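Local coordinates for protein DNA photolyase (Agrobacterium tumefaciens, PDB 4U63) that repairs ultraviolet-induced cyclobutane pyrimidine dimers in DNA with light, using a flavin-adenine dinucleotide cofactor and a methenyltetrahydrofolate antenna, at residues Ser147-Thr159 / Ile297-His309. Sequence-based numbering, arbitrary orientation.
Sequences SGQLLHEPSRLQT and IVWREFCYHLLFH. With FAD (flavin-adenine dinucleotide), chain C; SO4 (sulfate ion), chain D.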
ATOM      1  N   SER A 147      -4.592 -18.571   4.371  1.00 20.68           N
ATOM      2  CA  SER A 147      -4.159 -17.810   3.208  0.61 19.44           C
ATOM      3  C   SER A 147      -5.244 -16.812   2.810  1.00 19.65           C
ATOM      4  O   SER A 147      -6.387 -16.917   3.258  1.00 22.14           O
ATOM      5  CB  SER A 147      -3.871 -18.745   2.032  0.61 20.81           C
ATOM      6  OG  SER A 147      -5.045 -19.410   1.596  0.61 20.75           O
ATOM      7  N   GLY A 148      -4.872 -15.861   1.957  1.00 19.19           N
ATOM      8  CA  GLY A 148      -5.800 -14.844   1.474  1.00 19.86           C
ATOM      9  C   GLY A 148      -5.137 -13.538   1.068  1.00 20.03           C
ATOM     10  O   GLY A 148      -5.548 -12.923   0.092  1.00 21.00           O
ATOM     11  N   GLN A 149      -4.114 -13.118   1.814  1.00 18.39           N
ATOM     12  CA  GLN A 149      -3.443 -11.852   1.544  0.65 18.10           C
ATOM     13  C   GLN A 149      -2.750 -11.850   0.176  1.00 18.09           C
ATOM     14  O   GLN A 149      -2.721 -10.820  -0.501  1.00 17.64           O
ATOM     15  CB  GLN A 149      -2.416 -11.534   2.638  0.65 18.29           C
ATOM     16  CG  GLN A 149      -1.723 -10.181   2.454  0.65 20.10           C
ATOM     17  CD  GLN A 149      -0.637  -9.925   3.475  0.65 21.58           C
ATOM     18  OE1 GLN A 149      -0.191 -10.826   4.143  0.65 20.84           O
ATOM     19  NE2 GLN A 149      -0.202  -8.677   3.581  0.65 23.90           N
ATOM     20  N   LEU A 150      -2.190 -13.005  -0.206  1.00 17.92           N
ATOM     21  CA  LEU A 150      -1.457 -13.165  -1.451  1.00 17.63           C
ATOM     22  C   LEU A 150      -1.998 -14.311  -2.304  1.00 17.83           C
ATOM     23  O   LEU A 150      -2.494 -15.312  -1.793  1.00 19.08           O
ATOM     24  CB  LEU A 150       0.022 -13.461  -1.139  1.00 17.13           C
ATOM     25  CG  LEU A 150       0.802 -12.422  -0.324  1.00 19.08           C
ATOM     26  CD1 LEU A 150       2.198 -12.930  -0.005  1.00 17.75           C
ATOM     27  CD2 LEU A 150       0.876 -11.096  -1.061  1.00 19.73           C
ATOM     28  N   LEU A 151      -1.864 -14.156  -3.609  1.00 19.32           N
ATOM     29  CA  LEU A 151      -2.163 -15.209  -4.577  1.00 20.63           C
ATOM     30  C   LEU A 151      -1.197 -16.377  -4.486  1.00 21.43           C
ATOM     31  O   LEU A 151      -1.576 -17.517  -4.778  1.00 23.36           O
ATOM     32  CB  LEU A 151      -2.102 -14.646  -5.996  1.00 21.57           C
ATOM     33  CG  LEU A 151      -3.117 -13.564  -6.355  1.00 21.73           C
ATOM     34  CD1 LEU A 151      -2.817 -13.012  -7.735  1.00 24.95           C
ATOM     35  CD2 LEU A 151      -4.519 -14.130  -6.283  1.00 23.16           C
ATOM     36  N   HIS A 152       0.044 -16.105  -4.093  1.00 21.51           N
ATOM     37  CA  HIS A 152       1.075 -17.164  -4.006  1.00 20.57           C
ATOM     38  C   HIS A 152       1.575 -17.285  -2.578  1.00 20.95           C
ATOM     39  O   HIS A 152       1.332 -16.407  -1.749  1.00 20.16           O
ATOM     40  CB  HIS A 152       2.227 -16.884  -4.990  1.00 19.63           C
ATOM     41  CG  HIS A 152       3.337 -16.054  -4.421  1.00 19.23           C
ATOM     42  ND1 HIS A 152       3.208 -14.707  -4.181  1.00 18.50           N
ATOM     43  CD2 HIS A 152       4.601 -16.381  -4.053  1.00 20.06           C
ATOM     44  CE1 HIS A 152       4.333 -14.235  -3.681  1.00 19.14           C
ATOM     45  NE2 HIS A 152       5.195 -15.229  -3.595  1.00 19.24           N
ATOM     46  N   GLU A 153       2.280 -18.381  -2.309  1.00 22.63           N
ATOM     47  CA  GLU A 153       2.869 -18.647  -1.011  1.00 26.43           C
ATOM     48  C   GLU A 153       4.366 -18.374  -1.140  1.00 20.99           C
ATOM     49  O   GLU A 153       5.062 -19.152  -1.763  1.00 23.09           O
ATOM     50  CB  GLU A 153       2.601 -20.099  -0.589  1.00 34.68           C
ATOM     51  CG  GLU A 153       1.249 -20.326   0.090  1.00 46.63           C
ATOM     52  CD  GLU A 153       1.195 -19.831   1.547  1.00 55.19           C
ATOM     53  OE1 GLU A 153       2.178 -20.007   2.295  1.00 64.20           O
ATOM     54  OE2 GLU A 153       0.162 -19.277   1.960  1.00 57.00           O
ATOM     55  N   PRO A 154       4.851 -17.238  -0.583  1.00 21.79           N
ATOM     56  CA  PRO A 154       6.263 -16.911  -0.837  1.00 21.13           C
ATOM     57  C   PRO A 154       7.265 -17.926  -0.312  1.00 21.61           C
ATOM     58  O   PRO A 154       8.333 -18.045  -0.883  1.00 24.54           O
ATOM     59  CB  PRO A 154       6.470 -15.552  -0.143  1.00 24.51           C
ATOM     60  CG  PRO A 154       5.267 -15.311   0.680  1.00 27.47           C
ATOM     61  CD  PRO A 154       4.156 -16.150   0.142  1.00 23.13           C
ATOM     62  N   SER A 155       6.913 -18.653   0.747  1.00 21.95           N
ATOM     63  CA  SER A 155       7.837 -19.624   1.328  1.00 22.37           C
ATOM     64  C   SER A 155       7.887 -20.941   0.550  1.00 22.62           C
ATOM     65  O   SER A 155       8.768 -21.755   0.788  1.00 28.75           O
ATOM     66  CB  SER A 155       7.479 -19.907   2.789  1.00 28.01           C
ATOM     67  OG  SER A 155       6.289 -20.660   2.895  1.00 28.58           O
ATOM     68  N   ARG A 156       6.950 -21.153  -0.362  1.00 23.46           N
ATOM     69  CA  ARG A 156       6.885 -22.392  -1.133  1.00 25.51           C
ATOM     70  C   ARG A 156       7.221 -22.227  -2.616  1.00 24.43           C
ATOM     71  O   ARG A 156       7.797 -23.124  -3.218  1.00 26.79           O
ATOM     72  CB  ARG A 156       5.492 -23.000  -0.989  1.00 32.93           C
ATOM     73  CG  ARG A 156       5.079 -23.281   0.453  1.00 43.43           C
ATOM     74  CD  ARG A 156       3.732 -23.986   0.496  1.00 57.15           C
ATOM     75  NE  ARG A 156       3.053 -23.813   1.784  1.00 70.09           N
ATOM     76  CZ  ARG A 156       1.728 -23.869   1.974  1.00 81.41           C
ATOM     77  NH1 ARG A 156       0.890 -24.090   0.957  1.00 88.96           N
ATOM     78  NH2 ARG A 156       1.227 -23.694   3.196  1.00 82.36           N
ATOM     79  N   LEU A 157       6.859 -21.103  -3.210  1.00 23.03           N
ATOM     80  CA  LEU A 157       7.054 -20.910  -4.646  1.00 21.90           C
ATOM     81  C   LEU A 157       8.531 -20.719  -4.995  1.00 22.22           C
ATOM     82  O   LEU A 157       9.179 -19.820  -4.467  1.00 23.42           O
ATOM     83  CB  LEU A 157       6.257 -19.705  -5.145  1.00 24.37           C
ATOM     84  CG  LEU A 157       6.374 -19.502  -6.660  1.00 26.71           C
ATOM     85  CD1 LEU A 157       5.614 -20.574  -7.433  1.00 31.68           C
ATOM     86  CD2 LEU A 157       5.897 -18.113  -7.051  1.00 24.69           C
ATOM     87  N   GLN A 158       9.042 -21.571  -5.888  1.00 22.52           N
ATOM     88  CA  GLN A 158      10.427 -21.488  -6.366  1.00 23.79           C
ATOM     89  C   GLN A 158      10.482 -21.607  -7.865  1.00 23.63           C
ATOM     90  O   GLN A 158       9.553 -22.109  -8.495  1.00 23.86           O
ATOM     91  CB  GLN A 158      11.281 -22.615  -5.796  1.00 24.82           C
ATOM     92  CG  GLN A 158      11.356 -22.629  -4.298  1.00 25.15           C
ATOM     93  CD  GLN A 158      12.158 -23.784  -3.774  1.00 27.56           C
ATOM     94  OE1 GLN A 158      12.343 -24.805  -4.452  1.00 28.13           O
ATOM     95  NE2 GLN A 158      12.641 -23.640  -2.555  1.00 34.28           N
ATOM     96  N   THR A 159      11.603 -21.182  -8.432  1.00 22.24           N
ATOM     97  CA  THR A 159      11.827 -21.349  -9.852  1.00 22.24           C
ATOM     98  C   THR A 159      11.872 -22.827 -10.182  1.00 22.16           C
ATOM     99  O   THR A 159      11.999 -23.694  -9.293  1.00 23.71           O
ATOM    100  CB  THR A 159      13.151 -20.717 -10.331  1.00 22.20           C
ATOM    101  OG1 THR A 159      14.275 -21.414  -9.748  1.00 20.49           O
ATOM    102  CG2 THR A 159      13.220 -19.234  -9.973  1.00 22.73           C
ATOM    103  N   ILE A 297      -1.201  -6.469 -10.360  1.00 17.75           N
ATOM    104  CA  ILE A 297      -1.538  -7.285  -9.188  1.00 18.81           C
ATOM    105  C   ILE A 297      -0.346  -8.198  -8.822  1.00 17.81           C
ATOM    106  O   ILE A 297      -0.007  -8.366  -7.650  1.00 19.19           O
ATOM    107  CB  ILE A 297      -2.812  -8.133  -9.433  1.00 20.18           C
ATOM    108  CG1 ILE A 297      -4.046  -7.229  -9.649  1.00 22.14           C
ATOM    109  CG2 ILE A 297      -3.074  -9.112  -8.289  1.00 20.72           C
ATOM    110  CD1 ILE A 297      -4.390  -6.361  -8.457  1.00 24.08           C
ATOM    111  N   VAL A 298       0.282  -8.775  -9.842  1.00 18.58           N
ATOM    112  CA  VAL A 298       1.430  -9.656  -9.641  1.00 17.70           C
ATOM    113  C   VAL A 298       2.693  -8.883  -9.221  1.00 17.95           C
ATOM    114  O   VAL A 298       3.560  -9.458  -8.548  1.00 19.17           O
ATOM    115  CB  VAL A 298       1.633 -10.564 -10.874  1.00 17.86           C
ATOM    116  CG1 VAL A 298       2.917 -11.369 -10.791  1.00 16.73           C
ATOM    117  CG2 VAL A 298       0.435 -11.517 -11.001  1.00 19.51           C
ATOM    118  N   TRP A 299       2.821  -7.610  -9.588  1.00 17.90           N
ATOM    119  CA  TRP A 299       3.911  -6.778  -9.025  1.00 18.88           C
ATOM    120  C   TRP A 299       3.805  -6.687  -7.492  1.00 17.00           C
ATOM    121  O   TRP A 299       4.812  -6.745  -6.804  1.00 18.08           O
ATOM    122  CB  TRP A 299       3.987  -5.378  -9.644  1.00 18.08           C
ATOM    123  CG  TRP A 299       4.763  -5.347 -10.927  1.00 19.42           C
ATOM    124  CD1 TRP A 299       4.260  -5.332 -12.185  1.00 21.48           C
ATOM    125  CD2 TRP A 299       6.197  -5.357 -11.070  1.00 19.04           C
ATOM    126  NE1 TRP A 299       5.273  -5.311 -13.107  1.00 21.17           N
ATOM    127  CE2 TRP A 299       6.475  -5.334 -12.451  1.00 20.74           C
ATOM    128  CE3 TRP A 299       7.271  -5.372 -10.165  1.00 20.31           C
ATOM    129  CZ2 TRP A 299       7.774  -5.325 -12.956  1.00 20.06           C
ATOM    130  CZ3 TRP A 299       8.574  -5.373 -10.678  1.00 19.56           C
ATOM    131  CH2 TRP A 299       8.808  -5.349 -12.057  1.00 20.77           C
ATOM    132  N   ARG A 300       2.589  -6.569  -6.967  1.00 16.74           N
ATOM    133  CA  ARG A 300       2.383  -6.626  -5.507  1.00 17.01           C
ATOM    134  C   ARG A 300       2.881  -7.966  -4.939  1.00 16.34           C
ATOM    135  O   ARG A 300       3.629  -7.999  -3.952  1.00 17.51           O
ATOM    136  CB  ARG A 300       0.910  -6.362  -5.145  1.00 17.34           C
ATOM    137  CG  ARG A 300       0.552  -6.591  -3.679  1.00 16.81           C
ATOM    138  CD  ARG A 300      -0.871  -6.133  -3.376  1.00 17.88           C
ATOM    139  NE  ARG A 300      -1.282  -6.467  -2.008  1.00 16.79           N
ATOM    140  CZ  ARG A 300      -1.775  -7.639  -1.606  1.00 17.59           C
ATOM    141  NH1 ARG A 300      -1.967  -8.653  -2.462  1.00 19.31           N
ATOM    142  NH2 ARG A 300      -2.099  -7.805  -0.329  1.00 19.14           N
ATOM    143  N   GLU A 301       2.487  -9.060  -5.594  1.00 16.53           N
ATOM    144  CA  GLU A 301       2.957 -10.402  -5.217  1.00 16.75           C
ATOM    145  C   GLU A 301       4.473 -10.473  -5.187  1.00 16.95           C
ATOM    146  O   GLU A 301       5.073 -11.001  -4.237  1.00 16.64           O
ATOM    147  CB  GLU A 301       2.433 -11.450  -6.196  1.00 17.68           C
ATOM    148  CG  GLU A 301       0.915 -11.582  -6.222  1.00 17.90           C
ATOM    149  CD  GLU A 301       0.357 -12.234  -4.976  1.00 19.06           C
ATOM    150  OE1 GLU A 301       0.959 -13.218  -4.459  1.00 20.55           O
ATOM    151  OE2 GLU A 301      -0.706 -11.767  -4.513  1.00 19.61           O
ATOM    152  N   PHE A 302       5.093  -9.947  -6.243  1.00 16.60           N
ATOM    153  CA  PHE A 302       6.535 -10.009  -6.381  1.00 16.97           C
ATOM    154  C   PHE A 302       7.228  -9.222  -5.270  1.00 15.57           C
ATOM    155  O   PHE A 302       8.243  -9.668  -4.732  1.00 16.37           O
ATOM    156  CB  PHE A 302       6.943  -9.494  -7.760  1.00 16.31           C
ATOM    157  CG  PHE A 302       8.393  -9.685  -8.086  1.00 16.35           C
ATOM    158  CD1 PHE A 302       8.998 -10.937  -7.967  1.00 18.97           C
ATOM    159  CD2 PHE A 302       9.166  -8.610  -8.564  1.00 17.11           C
ATOM    160  CE1 PHE A 302      10.346 -11.111  -8.281  1.00 18.73           C
ATOM    161  CE2 PHE A 302      10.502  -8.789  -8.888  1.00 18.64           C
ATOM    162  CZ  PHE A 302      11.096 -10.043  -8.743  1.00 18.45           C
ATOM    163  N   CYS A 303       6.681  -8.055  -4.921  1.00 16.57           N
ATOM    164  CA  CYS A 303       7.242  -7.265  -3.815  1.00 17.02           C
ATOM    165  C   CYS A 303       7.245  -8.066  -2.506  1.00 16.12           C
ATOM    166  O   CYS A 303       8.236  -8.044  -1.754  1.00 16.31           O
ATOM    167  CB  CYS A 303       6.488  -5.945  -3.652  1.00 17.40           C
ATOM    168  SG  CYS A 303       6.757  -4.786  -5.015  1.00 18.41           S
ATOM    169  N   TYR A 304       6.145  -8.778  -2.238  1.00 17.24           N
ATOM    170  CA  TYR A 304       6.061  -9.645  -1.057  1.00 16.65           C
ATOM    171  C   TYR A 304       7.035 -10.832  -1.141  1.00 16.82           C
ATOM    172  O   TYR A 304       7.593 -11.247  -0.128  1.00 17.95           O
ATOM    173  CB  TYR A 304       4.620 -10.106  -0.799  1.00 18.41           C
ATOM    174  CG  TYR A 304       3.837  -9.111   0.022  1.00 17.24           C
ATOM    175  CD1 TYR A 304       3.853  -9.172   1.409  1.00 19.48           C
ATOM    176  CD2 TYR A 304       3.099  -8.097  -0.579  1.00 17.16           C
ATOM    177  CE1 TYR A 304       3.157  -8.259   2.174  1.00 19.97           C
ATOM    178  CE2 TYR A 304       2.398  -7.181   0.186  1.00 18.45           C
ATOM    179  CZ  TYR A 304       2.427  -7.276   1.560  1.00 18.89           C
ATOM    180  OH  TYR A 304       1.753  -6.389   2.344  1.00 20.59           O
ATOM    181  N   HIS A 305       7.232 -11.364  -2.348  1.00 17.40           N
ATOM    182  CA  HIS A 305       8.219 -12.437  -2.565  1.00 18.12           C
ATOM    183  C   HIS A 305       9.616 -11.976  -2.169  1.00 17.97           C
ATOM    184  O   HIS A 305      10.354 -12.680  -1.460  1.00 18.97           O
ATOM    185  CB  HIS A 305       8.197 -12.871  -4.034  1.00 18.20           C
ATOM    186  CG  HIS A 305       8.851 -14.179  -4.277  1.00 19.90           C
ATOM    187  ND1 HIS A 305       8.241 -15.379  -3.995  1.00 20.65           N
ATOM    188  CD2 HIS A 305      10.068 -14.482  -4.766  1.00 19.39           C
ATOM    189  CE1 HIS A 305       9.057 -16.368  -4.294  1.00 20.90           C
ATOM    190  NE2 HIS A 305      10.167 -15.850  -4.776  1.00 21.65           N
ATOM    191  N   LEU A 306       9.979 -10.789  -2.643  1.00 17.79           N
ATOM    192  CA  LEU A 306      11.284 -10.204  -2.355  1.00 18.75           C
ATOM    193  C   LEU A 306      11.451  -9.896  -0.867  1.00 18.50           C
ATOM    194  O   LEU A 306      12.514 -10.147  -0.298  1.00 20.38           O
ATOM    195  CB  LEU A 306      11.495  -8.932  -3.192  1.00 17.95           C
ATOM    196  CG  LEU A 306      11.596  -9.124  -4.709  1.00 20.92           C
ATOM    197  CD1 LEU A 306      11.818  -7.781  -5.363  1.00 19.41           C
ATOM    198  CD2 LEU A 306      12.703 -10.087  -5.114  1.00 20.98           C
ATOM    199  N   LEU A 307      10.406  -9.367  -0.234  1.00 18.39           N
ATOM    200  CA  LEU A 307      10.450  -9.095   1.210  1.00 18.95           C
ATOM    201  C   LEU A 307      10.633 -10.378   2.029  1.00 18.53           C
ATOM    202  O   LEU A 307      11.417 -10.411   2.991  1.00 18.20           O
ATOM    203  CB  LEU A 307       9.198  -8.352   1.668  1.00 20.36           C
ATOM    204  CG  LEU A 307       9.158  -7.964   3.147  1.00 19.48           C
ATOM    205  CD1 LEU A 307      10.259  -6.960   3.494  1.00 18.74           C
ATOM    206  CD2 LEU A 307       7.795  -7.414   3.508  1.00 19.25           C
ATOM    207  N   PHE A 308       9.928 -11.439   1.641  1.00 18.10           N
ATOM    208  CA  PHE A 308      10.106 -12.737   2.296  1.00 18.44           C
ATOM    209  C   PHE A 308      11.556 -13.215   2.232  1.00 18.60           C
ATOM    210  O   PHE A 308      12.110 -13.695   3.217  1.00 20.64           O
ATOM    211  CB  PHE A 308       9.221 -13.810   1.678  1.00 18.05           C
ATOM    212  CG  PHE A 308       9.509 -15.176   2.218  1.00 21.10           C
ATOM    213  CD1 PHE A 308       8.894 -15.620   3.379  1.00 22.84           C
ATOM    214  CD2 PHE A 308      10.434 -16.002   1.593  1.00 22.52           C
ATOM    215  CE1 PHE A 308       9.175 -16.870   3.896  1.00 26.33           C
ATOM    216  CE2 PHE A 308      10.723 -17.246   2.112  1.00 25.90           C
ATOM    217  CZ  PHE A 308      10.089 -17.681   3.263  1.00 25.64           C
ATOM    218  N   HIS A 309      12.142 -13.089   1.047  1.00 19.53           N
ATOM    219  CA  HIS A 309      13.506 -13.541   0.800  1.00 20.48           C
ATOM    220  C   HIS A 309      14.561 -12.574   1.298  1.00 19.85           C
ATOM    221  O   HIS A 309      15.701 -12.969   1.458  1.00 21.64           O
ATOM    222  CB  HIS A 309      13.688 -13.874  -0.694  1.00 19.88           C
ATOM    223  CG  HIS A 309      13.109 -15.203  -1.062  1.00 21.59           C
ATOM    224  ND1 HIS A 309      13.661 -16.386  -0.639  1.00 23.22           N
ATOM    225  CD2 HIS A 309      12.007 -15.541  -1.777  1.00 20.35           C
ATOM    226  CE1 HIS A 309      12.949 -17.398  -1.090  1.00 23.49           C
ATOM    227  NE2 HIS A 309      11.931 -16.913  -1.778  1.00 24.26           N
TER
HETATM  228  PA  FAD C1002      -3.346   0.009 -10.442  1.00 19.09           P
HETATM  229  O1A FAD C1002      -2.588   0.484 -11.639  1.00 19.28           O
HETATM  230  O2A FAD C1002      -4.837  -0.015 -10.497  1.00 19.91           O
HETATM  231  O5B FAD C1002      -2.736  -1.426 -10.063  1.00 19.06           O
HETATM  232  C5B FAD C1002      -3.496  -2.418  -9.363  1.00 15.28           C
HETATM  233  C4B FAD C1002      -2.775  -2.907  -8.115  1.00 18.45           C
HETATM  234  O4B FAD C1002      -1.518  -3.498  -8.440  1.00 20.08           O
HETATM  235  C3B FAD C1002      -2.455  -1.806  -7.131  1.00 19.02           C
HETATM  236  O3B FAD C1002      -3.596  -1.441  -6.337  1.00 19.79           O
HETATM  237  C2B FAD C1002      -1.321  -2.419  -6.339  1.00 18.36           C
HETATM  238  O2B FAD C1002      -1.803  -3.298  -5.321  1.00 18.39           O
HETATM  239  C1B FAD C1002      -0.587  -3.227  -7.380  1.00 18.33           C
HETATM  240  N9A FAD C1002       0.571  -2.528  -7.981  1.00 17.95           N
HETATM  241  C8A FAD C1002       0.548  -1.767  -9.090  1.00 20.51           C
HETATM  242  N7A FAD C1002       1.778  -1.302  -9.389  1.00 18.66           N
HETATM  243  C5A FAD C1002       2.629  -1.790  -8.460  1.00 17.03           C
HETATM  244  C6A FAD C1002       4.066  -1.670  -8.198  1.00 16.38           C
HETATM  245  N6A FAD C1002       4.844  -0.932  -9.015  1.00 19.76           N
HETATM  246  N1A FAD C1002       4.554  -2.320  -7.118  1.00 16.79           N
HETATM  247  C2A FAD C1002       3.763  -3.050  -6.298  1.00 17.64           C
HETATM  248  N3A FAD C1002       2.436  -3.197  -6.491  1.00 17.88           N
HETATM  249  C4A FAD C1002       1.831  -2.595  -7.535  1.00 17.28           C
HETATM  250  N1  FAD C1002       2.199   0.415  -3.863  1.00 17.23           N
HETATM  251  C2  FAD C1002       1.570   0.086  -2.713  1.00 18.83           C
HETATM  252  O2  FAD C1002       0.563  -0.651  -2.802  1.00 20.28           O
HETATM  253  N3  FAD C1002       2.006   0.526  -1.506  1.00 17.94           N
HETATM  254  C4  FAD C1002       3.100   1.320  -1.379  1.00 18.04           C
HETATM  255  O4  FAD C1002       3.509   1.713  -0.255  1.00 18.41           O
HETATM  256  C4X FAD C1002       3.827   1.727  -2.598  1.00 17.11           C
HETATM  257  N5  FAD C1002       4.921   2.543  -2.580  1.00 18.77           N
HETATM  258  C5X FAD C1002       5.574   2.868  -3.734  1.00 16.61           C
HETATM  259  C6  FAD C1002       6.704   3.675  -3.715  1.00 17.20           C
HETATM  260  C7  FAD C1002       7.372   4.025  -4.893  1.00 18.10           C
HETATM  261  C7M FAD C1002       8.600   4.905  -4.852  1.00 20.02           C
HETATM  262  C8  FAD C1002       6.868   3.536  -6.195  1.00 17.07           C
HETATM  263  C8M FAD C1002       7.552   3.876  -7.501  1.00 18.76           C
HETATM  264  C9  FAD C1002       5.752   2.742  -6.221  1.00 16.18           C
HETATM  265  C9A FAD C1002       5.073   2.375  -5.056  1.00 17.05           C
HETATM  266  N10 FAD C1002       3.908   1.553  -5.094  1.00 18.41           N
HETATM  267  C10 FAD C1002       3.283   1.214  -3.882  1.00 17.95           C
HETATM  268  C1' FAD C1002       3.395   0.976  -6.343  1.00 18.36           C
HETATM  269  C2' FAD C1002       2.344   1.713  -7.144  1.00 17.31           C
HETATM  270  O2' FAD C1002       2.803   3.041  -7.419  1.00 19.40           O
HETATM  271  C3' FAD C1002       0.995   1.722  -6.452  1.00 17.33           C
HETATM  272  O3' FAD C1002       0.582   0.398  -6.127  1.00 20.03           O
HETATM  273  C4' FAD C1002      -0.032   2.372  -7.377  1.00 17.55           C
HETATM  274  O4' FAD C1002       0.275   3.758  -7.514  1.00 19.81           O
HETATM  275  C5' FAD C1002      -1.419   2.199  -6.793  1.00 17.08           C
HETATM  276  O5' FAD C1002      -2.428   2.799  -7.620  1.00 18.77           O
HETATM  277  P   FAD C1002      -3.606   1.870  -8.193  1.00 17.87           P
HETATM  278  O1P FAD C1002      -4.554   2.741  -8.941  1.00 18.47           O
HETATM  279  O2P FAD C1002      -4.208   1.049  -7.088  1.00 18.83           O
HETATM  280  O3P FAD C1002      -2.808   0.904  -9.198  1.00 17.89           O
HETATM  281  S   SO4 D1003      -2.453 -24.391   3.799  0.75 67.09           S
HETATM  282  O1  SO4 D1003      -1.805 -24.359   5.124  0.75 59.26           O
HETATM  283  O2  SO4 D1003      -3.736 -25.114   3.898  0.75 66.14           O
HETATM  284  O3  SO4 D1003      -1.569 -25.101   2.854  0.75 71.23           O
HETATM  285  O4  SO4 D1003      -2.693 -23.015   3.312  0.75 59.34           O
HETATM  286  O   HOH W   1      -1.366  -6.390   1.922  1.00 33.92           O
HETATM  287  O   HOH W   2      10.312 -19.107  -2.225  1.00 24.47           O
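Glu-301 leaves its helix with CG beside the backbone N and then bends at chi2 (-71°), which turns its carboxylate onto the backbone of Leu-151 and His-152. His-152 CG sits between the backbone N and the carbonyl carbon (chi1 90°), and this points ND1 at the same carboxylate. Leu-151 N donates to Glu-301 OE2 at 2.8 Å, from the syn side but tilted out of the carboxylate plane. Glu-301 OE1 takes two bonds: from His-152 N, above the carboxylate plane, and from His-152 ND1 at 2.7 Å, nearly straight (173°) and on the anti lone pair. The ring stands steeply to the carboxylate. This carboxylate is buried, and three N-H groups hold it. The far side of the imidazole is also tied: His-152 NE2 and His-305 ND1 share a hydrogen bond of 3.1 Å. His-305 NE2 accepts from Tyr-165 N. This is consistent with His-305 ND1 donating to His-152 NE2, and with a neutral His-152 protonated on ND1.

The contact joins the two domains of the photolyase fold. The loop follows strand 142-146, an outermost strand of the parallel sheet in the N-terminal alpha/beta domain. Helix 287-309 belongs to the helical FAD domain, and Arg-300 lies close to the adenine of FAD. The extended Arg-300 side chain reaches back to the loop. Its NH1 and NH2 both grip Gln-149 O, at 3.0 and 3.1 Å. In one conformer of two, Gln-149 NE2 meets water 1, also bonded by Arg-300 NH2, and OE1 takes a bond from Tyr-121 N. Leu-150 CD2 makes an off-centre CH-pi contact with the Tyr-304 ring, 4.1 Å from its centroid. Farther along, the Pro-154 to Ser-155 backbone lies over one face of Phe-308, and Pro-154 CB meets Phe-308 CB at 3.7 Å.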